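Local coordinates for protein CRISPR system Cmr subunit Cmr6 (Pyrococcus furiosus, PDB 4W8V) that binds RNA as the Cmr6 subunit that, with Cmr1, caps the elongated type III-B Cmr ribonucleoprotein complex in CRISPR defence against mobile genetic elements, at residues Y49-I55 with F144-P149; I15-F19 with T215-F219; V58-L62 with D228-G232; S23-V27 with V231-T235. All coordinates share one frame; numbering follows the deposited sequence.

How the contacts relate
This chain is the C-terminal, RAMP-superfamily part of Cmr6. Its four-stranded antiparallel sheet, ordered 143-149, 202-209, 13-21, 242-244, with helices 52-68 and 212-228, follows the ferredoxin-like plan of RAMP proteins. Contact 2 sets helix 212-228 on strand 13-21; contact 1, centred about 12 Å away, joins the start of helix 52-68 to edge strand 143-149. Contact 3 ties that helix to the glycine-rich loop after helix 212-228, and contact 4, centred about 11 Å from it and sharing Val231 and Gly232, continues to strand 25-28 of the second sheet. Contact 1 is nested inside the loops closed by contacts 2 and 4, and contact 3 crosses contacts 1 and 2, so distant parts of the chain interleave.

Contact 1: Y49-I55 with F144-P149; sequences YIPGSAI and FFDAIP
Ile50 and Ala147 form a single antiparallel bridge where the chain entering helix 52-68 runs beside edge strand 143-149 of the ferredoxin-like sheet. They are a hydrogen-bonded pair: Ile50 N donates to Ala147 O over 2.9 Å, in the carbonyl plane, and Ala147 N returns a bond to Ile50 O. Following Tyr49 outward, CB sits 3.1 Å from Ala147 O and touches the ring of Pro149. With CG held between the backbone N and the carbonyl carbon (chi1 64°), the ring is carried alongside Asp146, meeting it obliquely: CD1 lies near Asp146 CB, CE1 is 3.5 Å from Asp146 OD1, and the OH reaches a water that bonds weakly to the same OD1. Ring and carboxylate planes stand 72° apart. A methyl suits Ala147: its CB packs between Ile50 CB and Ile55 CD1, 3.6 Å from the latter. Glycine suits position 52: Gly52 CA comes 3.3 Å from Phe144 O in a CA-H...O contact, and a CB would run into the carbonyl oxygens of Phe144 and Phe145. Pro51 is the N-cap, and the strand supplies a partner for the next amide: Gly52 N gives its hydrogen to Asp146 OD1 at 2.7 Å, from above the carboxylate plane.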
loop_
_atom_site.group_PDB
_atom_site.type_symbol
_atom_site.label_atom_id
_atom_site.label_comp_id
_atom_site.label_asym_id
_atom_site.label_seq_id
_atom_site.Cartn_x
_atom_site.Cartn_y
_atom_site.Cartn_z
ATOM N N TYR A 49 6.294 -11.616 -6.601
ATOM C CA TYR A 49 5.172 -10.690 -6.691
ATOM C C TYR A 49 5.080 -9.801 -5.465
ATOM O O TYR A 49 5.820 -9.972 -4.493
ATOM C CB TYR A 49 3.849 -11.442 -6.874
ATOM C CG TYR A 49 3.447 -12.325 -5.704
ATOM C CD1 TYR A 49 2.535 -11.887 -4.749
ATOM C CD2 TYR A 49 3.954 -13.608 -5.581
ATOM C CE1 TYR A 49 2.147 -12.702 -3.699
ATOM C CE2 TYR A 49 3.569 -14.440 -4.532
ATOM C CZ TYR A 49 2.665 -13.986 -3.598
ATOM O OH TYR A 49 2.281 -14.832 -2.572
ATOM N N ILE A 50 4.166 -8.836 -5.545
ATOM C CA ILE A 50 3.840 -7.954 -4.431
ATOM C C ILE A 50 2.505 -8.373 -3.858
ATOM O O ILE A 50 1.484 -8.267 -4.540
ATOM C CB ILE A 50 3.752 -6.492 -4.883
ATOM C CG1 ILE A 50 5.101 -6.015 -5.440
ATOM C CG2 ILE A 50 3.264 -5.621 -3.745
ATOM C CD1 ILE A 50 4.977 -5.166 -6.705
ATOM N N PRO A 51 2.499 -8.838 -2.597
ATOM C CA PRO A 51 1.269 -9.300 -1.943
ATOM C C PRO A 51 0.195 -8.216 -1.886
ATOM O O PRO A 51 0.475 -7.058 -1.602
ATOM C CB PRO A 51 1.734 -9.675 -0.532
ATOM C CG PRO A 51 3.190 -9.816 -0.607
ATOM C CD PRO A 51 3.673 -8.943 -1.717
ATOM N N GLY A 52 -1.038 -8.598 -2.159
ATOM C CA GLY A 52 -2.145 -7.661 -2.113
ATOM C C GLY A 52 -2.374 -7.078 -0.725
ATOM O O GLY A 52 -2.964 -6.005 -0.580
ATOM N N SER A 53 -1.928 -7.796 0.301
ATOM C CA SER A 53 -2.026 -7.303 1.668
ATOM C C SER A 53 -1.060 -6.139 1.846
ATOM O O SER A 53 -1.357 -5.181 2.558
ATOM C CB SER A 53 -1.751 -8.425 2.685
ATOM O OG SER A 53 -0.404 -8.877 2.630
ATOM N N ALA A 54 0.085 -6.204 1.177
ATOM C CA ALA A 54 1.011 -5.077 1.185
ATOM C C ALA A 54 0.451 -3.888 0.397
ATOM O O ALA A 54 0.628 -2.743 0.800
ATOM C CB ALA A 54 2.364 -5.484 0.636
ATOM N N ILE A 55 -0.223 -4.155 -0.720
ATOM C CA ILE A 55 -0.861 -3.086 -1.484
ATOM C C ILE A 55 -1.955 -2.436 -0.638
ATOM O O ILE A 55 -2.053 -1.209 -0.574
ATOM C CB ILE A 55 -1.433 -3.612 -2.813
ATOM C CG1 ILE A 55 -0.272 -3.988 -3.734
ATOM C CG2 ILE A 55 -2.325 -2.554 -3.492
ATOM C CD1 ILE A 55 -0.663 -4.217 -5.154
ATOM N N PHE A 144 -8.120 -6.765 -2.564
ATOM C CA PHE A 144 -6.836 -6.261 -2.992
ATOM C C PHE A 144 -6.017 -7.418 -3.507
ATOM O O PHE A 144 -5.377 -8.128 -2.728
ATOM C CB PHE A 144 -6.116 -5.539 -1.857
ATOM C CG PHE A 144 -6.695 -4.197 -1.548
ATOM C CD1 PHE A 144 -7.778 -4.070 -0.681
ATOM C CD2 PHE A 144 -6.162 -3.056 -2.126
ATOM C CE1 PHE A 144 -8.318 -2.821 -0.419
ATOM C CE2 PHE A 144 -6.689 -1.814 -1.859
ATOM C CZ PHE A 144 -7.774 -1.698 -1.015
ATOM N N PHE A 145 -6.052 -7.599 -4.830
ATOM C CA PHE A 145 -5.340 -8.688 -5.484
ATOM C C PHE A 145 -3.853 -8.511 -5.372
ATOM O O PHE A 145 -3.346 -7.401 -5.189
ATOM C CB PHE A 145 -5.700 -8.798 -6.977
ATOM C CG PHE A 145 -7.127 -9.181 -7.238
ATOM C CD1 PHE A 145 -7.584 -10.450 -6.938
ATOM C CD2 PHE A 145 -8.004 -8.272 -7.805
ATOM C CE1 PHE A 145 -8.893 -10.802 -7.178
ATOM C CE2 PHE A 145 -9.311 -8.601 -8.046
ATOM C CZ PHE A 145 -9.766 -9.874 -7.739
ATOM N N ASP A 146 -3.151 -9.623 -5.518
ATOM C CA ASP A 146 -1.716 -9.585 -5.603
ATOM C C ASP A 146 -1.289 -8.909 -6.904
ATOM O O ASP A 146 -1.942 -9.051 -7.958
ATOM C CB ASP A 146 -1.154 -11.002 -5.477
ATOM C CG ASP A 146 -1.450 -11.623 -4.103
ATOM O OD1 ASP A 146 -0.931 -11.134 -3.087
ATOM O OD2 ASP A 146 -2.225 -12.575 -4.025
ATOM N N ALA A 147 -0.209 -8.143 -6.816
ATOM C CA ALA A 147 0.381 -7.517 -7.988
ATOM C C ALA A 147 1.414 -8.460 -8.549
ATOM O O ALA A 147 2.329 -8.865 -7.839
ATOM C CB ALA A 147 0.999 -6.197 -7.640
ATOM N N ILE A 148 1.284 -8.797 -9.827
ATOM C CA ILE A 148 2.027 -9.917 -10.389
ATOM C C ILE A 148 2.842 -9.537 -11.641
ATOM O O ILE A 148 2.375 -8.768 -12.471
ATOM C CB ILE A 148 1.047 -11.053 -10.695
ATOM C CG1 ILE A 148 -0.108 -10.520 -11.560
ATOM C CG2 ILE A 148 0.481 -11.622 -9.406
ATOM C CD1 ILE A 148 -1.359 -11.317 -11.498
ATOM N N PRO A 149 4.078 -10.049 -11.747
ATOM C CA PRO A 149 4.940 -9.814 -12.898
ATOM C C PRO A 149 4.263 -10.279 -14.183
ATOM O O PRO A 149 3.693 -11.362 -14.210
ATOM C CB PRO A 149 6.182 -10.663 -12.596
ATOM C CG PRO A 149 6.185 -10.819 -11.151
ATOM C CD PRO A 149 4.748 -10.889 -10.742
HETATM O O HOH W 1 -0.110 -13.841 -1.347
#

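Contact 2: I15-F19 with T215-F219; sequences ITGKF and TEKAF
The packing of helix 212-228 against the central sheet of the ferredoxin-like fold is carried here by Ile15 of strand 13-21 and Phe219 of the helix. The short axes run nearly alongside each other, 25° apart and 8.9 Å at closest approach, leaving room for one layer of side chains. Phe219 and Ile15 supply most of it. Phe219 CG is anti to the backbone N (chi1 -174°), which sends the ring off the helix to lie across the strand. Ile15 CG2 covers one face in a CH-pi contact, 3.8 Å from the ring centroid and offset toward the rim. The far end of the ring, CZ, comes 3.6 Å from Gly17 N, and the lack of a side chain on Gly17 makes space for it. Beyond, CZ meets the edge of the Phe19 ring, 4.1 Å from Phe19 CE1. The other branch of Ile15 points to the previous helical turn: CG1 is 3.7 Å from Thr215 CG2, and CD1 lies at the same distance from Glu216 CG. Thr215 thus offers its methyl to the strand while its OG1 bonds to Asp211 O. Glu216 likewise contributes methylene carbon to the packing. No hydrogen bond crosses the interface, and Ile15, Gly17 and Phe19 pair by backbone with strand 202-209. The helix is therefore seated on the strand by shape and dispersion, without directional bonds between the two segments.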
loop_
_atom_site.group_PDB
_atom_site.type_symbol
_atom_site.label_atom_id
_atom_site.label_comp_id
_atom_site.label_asym_id
_atom_site.label_seq_id
_atom_site.Cartn_x
_atom_site.Cartn_y
_atom_site.Cartn_z
ATOM N N ILE A 15 -10.999 -3.751 -11.645
ATOM C CA ILE A 15 -10.275 -2.626 -12.227
ATOM C C ILE A 15 -8.790 -2.964 -12.258
ATOM O O ILE A 15 -8.198 -3.267 -11.224
ATOM C CB ILE A 15 -10.486 -1.314 -11.443
ATOM C CG1 ILE A 15 -11.967 -1.107 -11.110
ATOM C CG2 ILE A 15 -9.926 -0.136 -12.226
ATOM C CD1 ILE A 15 -12.884 -1.087 -12.325
ATOM N N THR A 16 -8.185 -2.935 -13.440
ATOM C CA THR A 16 -6.772 -3.260 -13.548
ATOM C C THR A 16 -5.958 -2.215 -14.289
ATOM O O THR A 16 -6.495 -1.385 -15.022
ATOM C CB THR A 16 -6.560 -4.604 -14.251
ATOM O OG1 THR A 16 -6.684 -4.434 -15.674
ATOM C CG2 THR A 16 -7.558 -5.638 -13.760
ATOM N N GLY A 17 -4.648 -2.276 -14.081
ATOM C CA GLY A 17 -3.695 -1.484 -14.831
ATOM C C GLY A 17 -2.343 -2.167 -14.899
ATOM O O GLY A 17 -2.057 -3.068 -14.126
ATOM N N LYS A 18 -1.510 -1.738 -15.838
ATOM C CA LYS A 18 -0.149 -2.240 -15.943
ATOM C C LYS A 18 0.841 -1.236 -15.367
ATOM O O LYS A 18 0.828 -0.070 -15.740
ATOM C CB LYS A 18 0.208 -2.544 -17.393
ATOM C CG LYS A 18 -0.569 -3.679 -18.011
ATOM C CD LYS A 18 -0.002 -4.005 -19.376
ATOM C CE LYS A 18 -0.850 -5.010 -20.127
ATOM N NZ LYS A 18 -0.421 -5.065 -21.549
ATOM N N PHE A 19 1.703 -1.698 -14.466
ATOM C CA PHE A 19 2.629 -0.818 -13.758
ATOM C C PHE A 19 4.056 -1.288 -13.948
ATOM O O PHE A 19 4.315 -2.484 -13.990
ATOM C CB PHE A 19 2.282 -0.760 -12.266
ATOM C CG PHE A 19 0.980 -0.055 -11.972
ATOM C CD1 PHE A 19 -0.236 -0.605 -12.368
ATOM C CD2 PHE A 19 0.974 1.156 -11.291
ATOM C CE1 PHE A 19 -1.433 0.036 -12.100
ATOM C CE2 PHE A 19 -0.219 1.812 -11.019
ATOM C CZ PHE A 19 -1.425 1.254 -11.413
ATOM N N THR A 215 -14.997 0.515 -6.086
ATOM C CA THR A 215 -13.795 -0.207 -6.466
ATOM C C THR A 215 -12.855 0.686 -7.268
ATOM O O THR A 215 -11.634 0.629 -7.100
ATOM C CB THR A 215 -14.155 -1.472 -7.274
ATOM O OG1 THR A 215 -14.967 -2.324 -6.459
ATOM C CG2 THR A 215 -12.913 -2.231 -7.703
ATOM N N GLU A 216 -13.427 1.525 -8.125
ATOM C CA GLU A 216 -12.621 2.431 -8.938
ATOM C C GLU A 216 -11.860 3.432 -8.083
ATOM O O GLU A 216 -10.700 3.730 -8.359
ATOM C CB GLU A 216 -13.493 3.169 -9.952
ATOM C CG GLU A 216 -13.738 2.373 -11.222
ATOM C CD GLU A 216 -14.666 3.076 -12.191
ATOM O OE1 GLU A 216 -15.400 3.996 -11.761
ATOM O OE2 GLU A 216 -14.660 2.701 -13.383
ATOM N N LYS A 217 -12.526 3.949 -7.054
ATOM C CA LYS A 217 -11.901 4.865 -6.118
ATOM C C LYS A 217 -10.720 4.182 -5.442
ATOM O O LYS A 217 -9.644 4.767 -5.313
ATOM C CB LYS A 217 -12.910 5.341 -5.079
ATOM C CG LYS A 217 -14.048 6.143 -5.665
ATOM C CD LYS A 217 -14.870 6.800 -4.576
ATOM C CE LYS A 217 -16.095 7.499 -5.159
ATOM N NZ LYS A 217 -16.929 8.132 -4.098
ATOM N N ALA A 218 -10.938 2.932 -5.040
ATOM C CA ALA A 218 -9.910 2.109 -4.417
ATOM C C ALA A 218 -8.681 2.013 -5.304
ATOM O O ALA A 218 -7.545 2.152 -4.848
ATOM C CB ALA A 218 -10.454 0.712 -4.107
ATOM N N PHE A 219 -8.925 1.788 -6.581
ATOM C CA PHE A 219 -7.863 1.666 -7.563
ATOM C C PHE A 219 -7.055 2.956 -7.653
ATOM O O PHE A 219 -5.841 2.936 -7.839
ATOM C CB PHE A 219 -8.451 1.304 -8.932
ATOM C CG PHE A 219 -7.411 1.019 -9.974
ATOM C CD1 PHE A 219 -6.695 -0.172 -9.953
ATOM C CD2 PHE A 219 -7.129 1.945 -10.958
ATOM C CE1 PHE A 219 -5.721 -0.430 -10.898
ATOM C CE2 PHE A 219 -6.163 1.689 -11.921
ATOM C CZ PHE A 219 -5.459 0.500 -11.889
#

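Contact 3: V58-L62 with D228-G232; sequences VTRHL and DLGVG
Val58 and Leu229 lie alongside each other, pointing opposite ways, and join helix 52-68 to the glycine-rich loop that follows helix 212-228, a characteristic element of RAMP proteins. The tight part surrounds the Val58 methyls. With chi1 at 66°, CG1 sits between the backbone N and the carbonyl carbon and CG2 opposite the N, so the branched valine serves successive parts of the loop. Val58 CG2 lies 3.7 Å from Leu229 CB and 3.4 Å from Gly230 O; the side chains of Val58 and Val231 cross at about a right angle, with Val58 CG1 3.9 Å from Val231 CG1. Gly230, the first residue to leave helical angles, has a positive phi (96°) that glycine accepts; the chain turns there, bringing its carbonyl to Val58. Leu229 CD1 rests 3.7 Å from Leu62 CB. His61 is looser, with one longer approach, ND1 to Leu229 CD1 at 4.1 Å, and little buried contact; its imidazole also meets Tyr172 edge-to-face. Nothing polar passes between the segments; van der Waals contact holds the loop. Buried Leu62 also packs on Leu224 of helix 212-228 and Leu109 of helix 108-116. Asp228 forms a salt bridge to Arg108, and the backbone of Val231 pairs with Gly240, shortly before strand 242-244.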
loop_
_atom_site.group_PDB
_atom_site.type_symbol
_atom_site.label_atom_id
_atom_site.label_comp_id
_atom_site.label_asym_id
_atom_site.label_seq_id
_atom_site.Cartn_x
_atom_site.Cartn_y
_atom_site.Cartn_z
ATOM N N VAL A 58 -0.121 -0.230 2.442
ATOM C CA VAL A 58 0.366 1.070 2.003
ATOM C C VAL A 58 -0.790 2.018 1.605
ATOM O O VAL A 58 -0.712 3.219 1.841
ATOM C CB VAL A 58 1.363 0.926 0.837
ATOM C CG1 VAL A 58 0.668 0.380 -0.423
ATOM C CG2 VAL A 58 2.055 2.259 0.548
ATOM N N THR A 59 -1.870 1.479 1.033
ATOM C CA THR A 59 -3.024 2.298 0.650
ATOM C C THR A 59 -3.834 2.741 1.871
ATOM O O THR A 59 -4.287 3.870 1.918
ATOM C CB THR A 59 -3.957 1.550 -0.341
ATOM O OG1 THR A 59 -3.217 1.171 -1.495
ATOM C CG2 THR A 59 -5.092 2.435 -0.791
ATOM N N ARG A 60 -4.043 1.838 2.827
ATOM C CA ARG A 60 -4.520 2.182 4.168
ATOM C C ARG A 60 -3.720 3.347 4.765
ATOM O O ARG A 60 -4.270 4.336 5.232
ATOM C CB ARG A 60 -4.363 1.005 5.144
ATOM C CG ARG A 60 -5.409 -0.077 5.193
ATOM C CD ARG A 60 -5.073 -0.927 6.430
ATOM N NE ARG A 60 -5.729 -2.230 6.477
ATOM C CZ ARG A 60 -6.893 -2.460 7.073
ATOM N NH1 ARG A 60 -7.546 -1.467 7.650
ATOM N NH2 ARG A 60 -7.414 -3.678 7.074
ATOM N N HIS A 61 -2.406 3.166 4.772
ATOM C CA HIS A 61 -1.472 4.098 5.377
ATOM C C HIS A 61 -1.624 5.481 4.800
ATOM O O HIS A 61 -1.656 6.474 5.531
ATOM C CB HIS A 61 -0.038 3.605 5.177
ATOM C CG HIS A 61 1.003 4.481 5.798
ATOM N ND1 HIS A 61 1.462 5.634 5.194
ATOM C CD2 HIS A 61 1.710 4.355 6.948
ATOM C CE1 HIS A 61 2.388 6.192 5.958
ATOM N NE2 HIS A 61 2.558 5.436 7.022
ATOM N N LEU A 62 -1.720 5.535 3.480
ATOM C CA LEU A 62 -1.939 6.777 2.759
ATOM C C LEU A 62 -3.138 7.525 3.318
ATOM O O LEU A 62 -3.058 8.729 3.591
ATOM C CB LEU A 62 -2.143 6.496 1.269
ATOM C CG LEU A 62 -2.568 7.659 0.375
ATOM C CD1 LEU A 62 -1.577 8.795 0.430
ATOM C CD2 LEU A 62 -2.730 7.177 -1.060
ATOM N N ASP A 228 3.700 7.396 -4.936
ATOM C CA ASP A 228 4.255 8.339 -3.965
ATOM C C ASP A 228 4.770 7.726 -2.650
ATOM O O ASP A 228 5.609 8.325 -1.993
ATOM C CB ASP A 228 3.220 9.432 -3.662
ATOM C CG ASP A 228 2.918 10.307 -4.888
ATOM O OD1 ASP A 228 3.680 10.245 -5.879
ATOM O OD2 ASP A 228 1.928 11.066 -4.862
ATOM N N LEU A 229 4.309 6.538 -2.272
ATOM C CA LEU A 229 4.781 5.911 -1.032
ATOM C C LEU A 229 5.668 4.690 -1.294
ATOM O O LEU A 229 6.720 4.536 -0.692
ATOM C CB LEU A 229 3.594 5.517 -0.154
ATOM C CG LEU A 229 2.722 6.714 0.246
ATOM C CD1 LEU A 229 1.568 6.310 1.151
ATOM C CD2 LEU A 229 3.571 7.763 0.927
ATOM N N GLY A 230 5.243 3.817 -2.199
ATOM C CA GLY A 230 6.056 2.667 -2.534
ATOM C C GLY A 230 5.684 1.402 -1.784
ATOM O O GLY A 230 5.081 1.454 -0.703
ATOM N N VAL A 231 6.041 0.262 -2.371
ATOM C CA VAL A 231 5.876 -1.033 -1.725
ATOM C C VAL A 231 7.223 -1.725 -1.629
ATOM O O VAL A 231 8.217 -1.272 -2.214
ATOM C CB VAL A 231 4.906 -1.948 -2.497
ATOM C CG1 VAL A 231 3.457 -1.606 -2.184
ATOM C CG2 VAL A 231 5.199 -1.867 -3.995
ATOM N N GLY A 232 7.250 -2.834 -0.898
ATOM C CA GLY A 232 8.489 -3.543 -0.659
ATOM C C GLY A 232 9.232 -2.859 0.468
ATOM O O GLY A 232 8.655 -2.047 1.199
#

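Contact 4: S23-V27 with V231-T235; sequences SRLVV and VGAKT
A few torsions shape the meeting of Leu25 and Val26 with the glycine-rich loop. In Leu25, chi1 (178°) sets CG opposite the backbone N and the turn at chi2 (65°) brings CD1 round to the loop, 3.3 Å from Val231 O and close to Val231 CG2. In Val26 it is CG1 that lies opposite the backbone N, leaving both methyls facing the loop: CG1 toward Ala233 CB, CG2 toward the chain of Lys234. That lysine bends at chi3, bringing Lys234 CE 4.0 Å from Val26 CG2, so that its aliphatic part covers the valine obliquely. The backbones are joined by one direct bond, Ala233 N to Val26 O at 2.8 Å, fairly straight at the hydrogen (164°). Just before it, Gly232 CA comes 3.2 Å from the same Val26 O; a residue without a side chain suits both this close approach and its positive phi. An ordered water completes the join, accepting from Val26 N at 3.2 Å and donating to Val231 O at 2.7 Å and Ala233 O at 2.8 Å. Strand 25-28 is an outermost strand of the three-stranded sheet, where Leu25 and Val27 pair with strand 192-197, so the N-H and C=O of Val26 point the other way, toward the loop. This irregular loop therefore borders the sheet edge through one N-H...O hydrogen bond and a three-way water bridge, which satisfy polar backbone atoms without requiring strand geometry.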
loop_
_atom_site.group_PDB
_atom_site.type_symbol
_atom_site.label_atom_id
_atom_site.label_comp_id
_atom_site.label_asym_id
_atom_site.label_seq_id
_atom_site.Cartn_x
_atom_site.Cartn_y
_atom_site.Cartn_z
ATOM N N SER A 23 11.531 2.875 -9.721
ATOM C CA SER A 23 12.809 2.674 -9.066
ATOM C C SER A 23 12.932 1.186 -8.730
ATOM O O SER A 23 11.988 0.425 -8.924
ATOM C CB SER A 23 12.929 3.546 -7.791
ATOM O OG SER A 23 11.894 3.271 -6.861
ATOM N N ARG A 24 14.087 0.757 -8.228
ATOM C CA ARG A 24 14.255 -0.652 -7.912
ATOM C C ARG A 24 13.324 -1.094 -6.798
ATOM O O ARG A 24 13.005 -0.340 -5.864
ATOM C CB ARG A 24 15.691 -0.953 -7.531
ATOM C CG ARG A 24 16.642 -0.884 -8.667
ATOM C CD ARG A 24 18.063 -0.868 -8.175
ATOM N NE ARG A 24 18.923 -0.346 -9.224
ATOM C CZ ARG A 24 19.676 -1.105 -10.004
ATOM N NH1 ARG A 24 19.696 -2.419 -9.828
ATOM N NH2 ARG A 24 20.418 -0.547 -10.947
ATOM N N LEU A 25 12.887 -2.338 -6.906
ATOM C CA LEU A 25 11.945 -2.881 -5.951
ATOM C C LEU A 25 12.609 -3.977 -5.121
ATOM O O LEU A 25 13.222 -4.906 -5.659
ATOM C CB LEU A 25 10.715 -3.404 -6.688
ATOM C CG LEU A 25 9.596 -4.077 -5.911
ATOM C CD1 LEU A 25 8.879 -3.103 -4.933
ATOM C CD2 LEU A 25 8.638 -4.647 -6.949
ATOM N N VAL A 26 12.499 -3.829 -3.807
ATOM C CA VAL A 26 13.140 -4.717 -2.846
ATOM C C VAL A 26 12.074 -5.534 -2.121
ATOM O O VAL A 26 11.252 -5.004 -1.387
ATOM C CB VAL A 26 13.981 -3.916 -1.839
ATOM C CG1 VAL A 26 14.767 -4.845 -0.925
ATOM C CG2 VAL A 26 14.920 -2.965 -2.584
ATOM N N VAL A 27 12.085 -6.835 -2.364
ATOM C CA VAL A 27 11.022 -7.742 -1.932
ATOM C C VAL A 27 11.584 -8.851 -1.055
ATOM O O VAL A 27 12.563 -9.479 -1.419
ATOM C CB VAL A 27 10.311 -8.389 -3.166
ATOM C CG1 VAL A 27 9.142 -9.225 -2.714
ATOM C CG2 VAL A 27 9.865 -7.315 -4.142
ATOM N N VAL A 231 6.041 0.262 -2.371
ATOM C CA VAL A 231 5.876 -1.033 -1.725
ATOM C C VAL A 231 7.223 -1.725 -1.629
ATOM O O VAL A 231 8.217 -1.272 -2.214
ATOM C CB VAL A 231 4.906 -1.948 -2.497
ATOM C CG1 VAL A 231 3.457 -1.606 -2.184
ATOM C CG2 VAL A 231 5.199 -1.867 -3.995
ATOM N N GLY A 232 7.250 -2.834 -0.898
ATOM C CA GLY A 232 8.489 -3.543 -0.659
ATOM C C GLY A 232 9.232 -2.859 0.468
ATOM O O GLY A 232 8.655 -2.047 1.199
ATOM N N ALA A 233 10.523 -3.154 0.579
ATOM C CA ALA A 233 11.346 -2.649 1.661
ATOM C C ALA A 233 12.169 -1.439 1.224
ATOM O O ALA A 233 12.280 -1.143 0.018
ATOM C CB ALA A 233 12.263 -3.738 2.163
ATOM N N LYS A 234 12.720 -0.734 2.215
ATOM C CA LYS A 234 13.549 0.449 1.990
ATOM C C LYS A 234 12.847 1.523 1.162
ATOM O O LYS A 234 13.481 2.255 0.406
ATOM C CB LYS A 234 14.862 0.039 1.311
ATOM C CG LYS A 234 15.727 -0.843 2.181
ATOM C CD LYS A 234 17.157 -0.898 1.663
ATOM C CE LYS A 234 17.280 -1.823 0.461
ATOM N NZ LYS A 234 18.680 -1.909 -0.062
ATOM N N THR A 235 11.533 1.635 1.317
ATOM C CA THR A 235 10.775 2.614 0.547
ATOM C C THR A 235 11.138 4.049 0.921
ATOM O O THR A 235 11.044 4.960 0.089
ATOM C CB THR A 235 9.264 2.422 0.721
ATOM O OG1 THR A 235 8.938 2.486 2.109
ATOM C CG2 THR A 235 8.814 1.069 0.162
HETATM O O HOH W 2 10.885 -1.514 -2.355
#